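Local structure of putative glucoamylase (Bacteroides fragilis NCTC 9343, 3EU8) at residues 70-75 / 405-410. The protein is of unknown function but probably hydrolyses glycosidic bonds as a glucoamylase-like enzyme. Sequence-based numbering, arbitrary orientation.
Sequences GIMAIL and GLLWKL. With EDO (1,2-ethanediol), chain B.
Leu407 lies against Met72 and Leu75, joining two helices of what is probably an (alpha/alpha)6 barrel, the fold of six-hairpin glycosidases. The helix axes pass 10.9 Å apart at closest and are steeply crossed, at 107°. The contact is buried and apolar.

Leu407 CG sits anti to its carbonyl carbon (chi1 -71°), and CD1 faces helix 64-79. This CD1 is 3.8 Å from Met72 CB and 4.0 Å from Leu75 CD1, so one methyl serves both neighbours. Met72 is a selenomethionine. Its chain is extended as far as SE and then bends, with chi3 at 112°. The bend brings CE to 3.9 Å from Leu407 CB. Met72 thus touches Leu407 at two places, by its root and by its terminal methyl. Val397 of helix 389-404 packs on both residues.

Leu75 and Leu410 meet end on through their CD1 methyls, 4.2 Å apart. Leu75 also rests on Val145 and Tyr148 of helix 132-149 and on Met92 of helix 85-101, which ties the contact to neighbouring helices.

Gly405 has a positive phi and separates helix 389-404 from helix 406-412. The Lys409 side chain runs out extended. Its NZ hydrogen-bonds to the carbonyl O of Thr404 and makes a weak hydrogen bond to O2 of a 1,2-ethanediol, probably a crystallisation additive, which is also hydrogen-bonded to Asp79.

Leu406 touches the diol with one methyl and the Leu75 carbonyl with the other: its CD1 is 3.8 Å from diol C2, and its CD2 is 4.1 Å from Leu75 O.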
loop_
_atom_site.group_PDB
_atom_site.type_symbol
_atom_site.label_atom_id
_atom_site.label_comp_id
_atom_site.label_asym_id
_atom_site.label_seq_id
_atom_site.Cartn_x
_atom_site.Cartn_y
_atom_site.Cartn_z
ATOM N N GLY A 70 -6.711 -2.513 -3.283
ATOM C CA GLY A 70 -8.129 -2.545 -3.436
ATOM C C GLY A 70 -8.767 -3.911 -3.367
ATOM O O GLY A 70 -9.830 -4.051 -2.778
ATOM N N ILE A 71 -8.140 -4.920 -3.983
ATOM C CA ILE A 71 -8.704 -6.277 -3.952
ATOM C C ILE A 71 -8.650 -6.818 -2.559
ATOM O O ILE A 71 -9.521 -7.599 -2.197
ATOM C CB ILE A 71 -8.041 -7.313 -4.926
ATOM C CG1 ILE A 71 -6.609 -7.629 -4.561
ATOM C CG2 ILE A 71 -8.086 -6.851 -6.351
ATOM C CD1 ILE A 71 -6.005 -8.676 -5.487
HETATM N N MSE A 72 -7.655 -6.382 -1.768
HETATM C CA MSE A 72 -7.657 -6.686 -0.331
HETATM C C MSE A 72 -8.768 -5.965 0.445
HETATM O O MSE A 72 -9.374 -6.562 1.341
HETATM C CB MSE A 72 -6.307 -6.356 0.333
HETATM C CG MSE A 72 -5.107 -7.101 -0.226
HETATM SE SE MSE A 72 -3.369 -6.484 0.460
HETATM C CE MSE A 72 -3.043 -7.924 1.325
ATOM N N ALA A 73 -9.002 -4.690 0.144
ATOM C CA ALA A 73 -10.162 -3.992 0.733
ATOM C C ALA A 73 -11.444 -4.708 0.380
ATOM O O ALA A 73 -12.329 -4.795 1.207
ATOM C CB ALA A 73 -10.238 -2.528 0.283
ATOM N N ILE A 74 -11.541 -5.213 -0.853
ATOM C CA ILE A 74 -12.753 -5.932 -1.308
ATOM C C ILE A 74 -12.902 -7.267 -0.569
ATOM O O ILE A 74 -14.017 -7.616 -0.176
ATOM C CB ILE A 74 -12.785 -6.134 -2.826
ATOM C CG1 ILE A 74 -13.045 -4.771 -3.513
ATOM C CG2 ILE A 74 -13.886 -7.152 -3.245
ATOM C CD1 ILE A 74 -12.704 -4.754 -5.008
ATOM N N LEU A 75 -11.811 -7.996 -0.382
ATOM C CA LEU A 75 -11.805 -9.210 0.491
ATOM C C LEU A 75 -12.394 -8.947 1.862
ATOM O O LEU A 75 -13.273 -9.711 2.338
ATOM C CB LEU A 75 -10.392 -9.746 0.734
ATOM C CG LEU A 75 -9.810 -10.664 -0.314
ATOM C CD1 LEU A 75 -8.350 -10.991 -0.012
ATOM C CD2 LEU A 75 -10.675 -11.904 -0.501
ATOM N N GLY A 405 -7.143 -9.193 11.803
ATOM C CA GLY A 405 -5.920 -9.753 11.231
ATOM C C GLY A 405 -6.138 -10.439 9.879
ATOM O O GLY A 405 -5.257 -11.177 9.466
ATOM N N LEU A 406 -7.267 -10.175 9.192
ATOM C CA LEU A 406 -7.686 -10.932 8.007
ATOM C C LEU A 406 -6.590 -11.083 6.937
ATOM O O LEU A 406 -6.268 -12.212 6.513
ATOM C CB LEU A 406 -8.940 -10.311 7.358
ATOM C CG LEU A 406 -9.452 -10.920 6.022
ATOM C CD1 LEU A 406 -9.879 -12.398 6.206
ATOM C CD2 LEU A 406 -10.583 -10.126 5.453
ATOM N N LEU A 407 -6.071 -9.958 6.469
ATOM C CA LEU A 407 -5.145 -9.969 5.328
ATOM C C LEU A 407 -3.830 -10.621 5.711
ATOM O O LEU A 407 -3.308 -11.419 4.972
ATOM C CB LEU A 407 -4.928 -8.564 4.734
ATOM C CG LEU A 407 -6.112 -7.954 3.975
ATOM C CD1 LEU A 407 -6.794 -8.965 3.089
ATOM C CD2 LEU A 407 -7.113 -7.296 4.904
ATOM N N TRP A 408 -3.339 -10.321 6.905
ATOM C CA TRP A 408 -2.168 -11.013 7.460
ATOM C C TRP A 408 -2.350 -12.529 7.497
ATOM O O TRP A 408 -1.517 -13.287 6.993
ATOM C CB TRP A 408 -1.883 -10.519 8.868
ATOM C CG TRP A 408 -1.356 -9.077 8.952
ATOM C CD1 TRP A 408 -0.641 -8.409 7.996
ATOM C CD2 TRP A 408 -1.465 -8.169 10.073
ATOM N NE1 TRP A 408 -0.356 -7.145 8.426
ATOM C CE2 TRP A 408 -0.799 -6.982 9.709
ATOM C CE3 TRP A 408 -2.032 -8.261 11.356
ATOM C CZ2 TRP A 408 -0.723 -5.862 10.571
ATOM C CZ3 TRP A 408 -1.930 -7.169 12.207
ATOM C CH2 TRP A 408 -1.308 -5.986 11.805
ATOM N N LYS A 409 -3.458 -12.984 8.073
ATOM C CA LYS A 409 -3.704 -14.416 8.170
ATOM C C LYS A 409 -3.706 -15.089 6.796
ATOM O O LYS A 409 -3.151 -16.168 6.628
ATOM C CB LYS A 409 -4.985 -14.672 8.916
ATOM C CG LYS A 409 -4.916 -14.268 10.367
ATOM C CD LYS A 409 -6.284 -14.276 11.012
ATOM C CE LYS A 409 -6.145 -13.981 12.494
ATOM N NZ LYS A 409 -7.504 -13.993 13.145
ATOM N N LEU A 410 -4.330 -14.442 5.823
ATOM C CA LEU A 410 -4.422 -14.975 4.456
ATOM C C LEU A 410 -3.058 -15.009 3.763
ATOM O O LEU A 410 -2.623 -16.063 3.319
ATOM C CB LEU A 410 -5.406 -14.142 3.650
ATOM C CG LEU A 410 -6.856 -14.369 4.045
ATOM C CD1 LEU A 410 -7.759 -13.360 3.359
ATOM C CD2 LEU A 410 -7.259 -15.828 3.714
HETATM C C1 EDO B . -11.563 -12.249 9.915
HETATM O O1 EDO B . -12.473 -13.191 9.355
HETATM C C2 EDO B . -10.120 -12.767 9.938
HETATM O O2 EDO B . -9.957 -13.905 10.788
#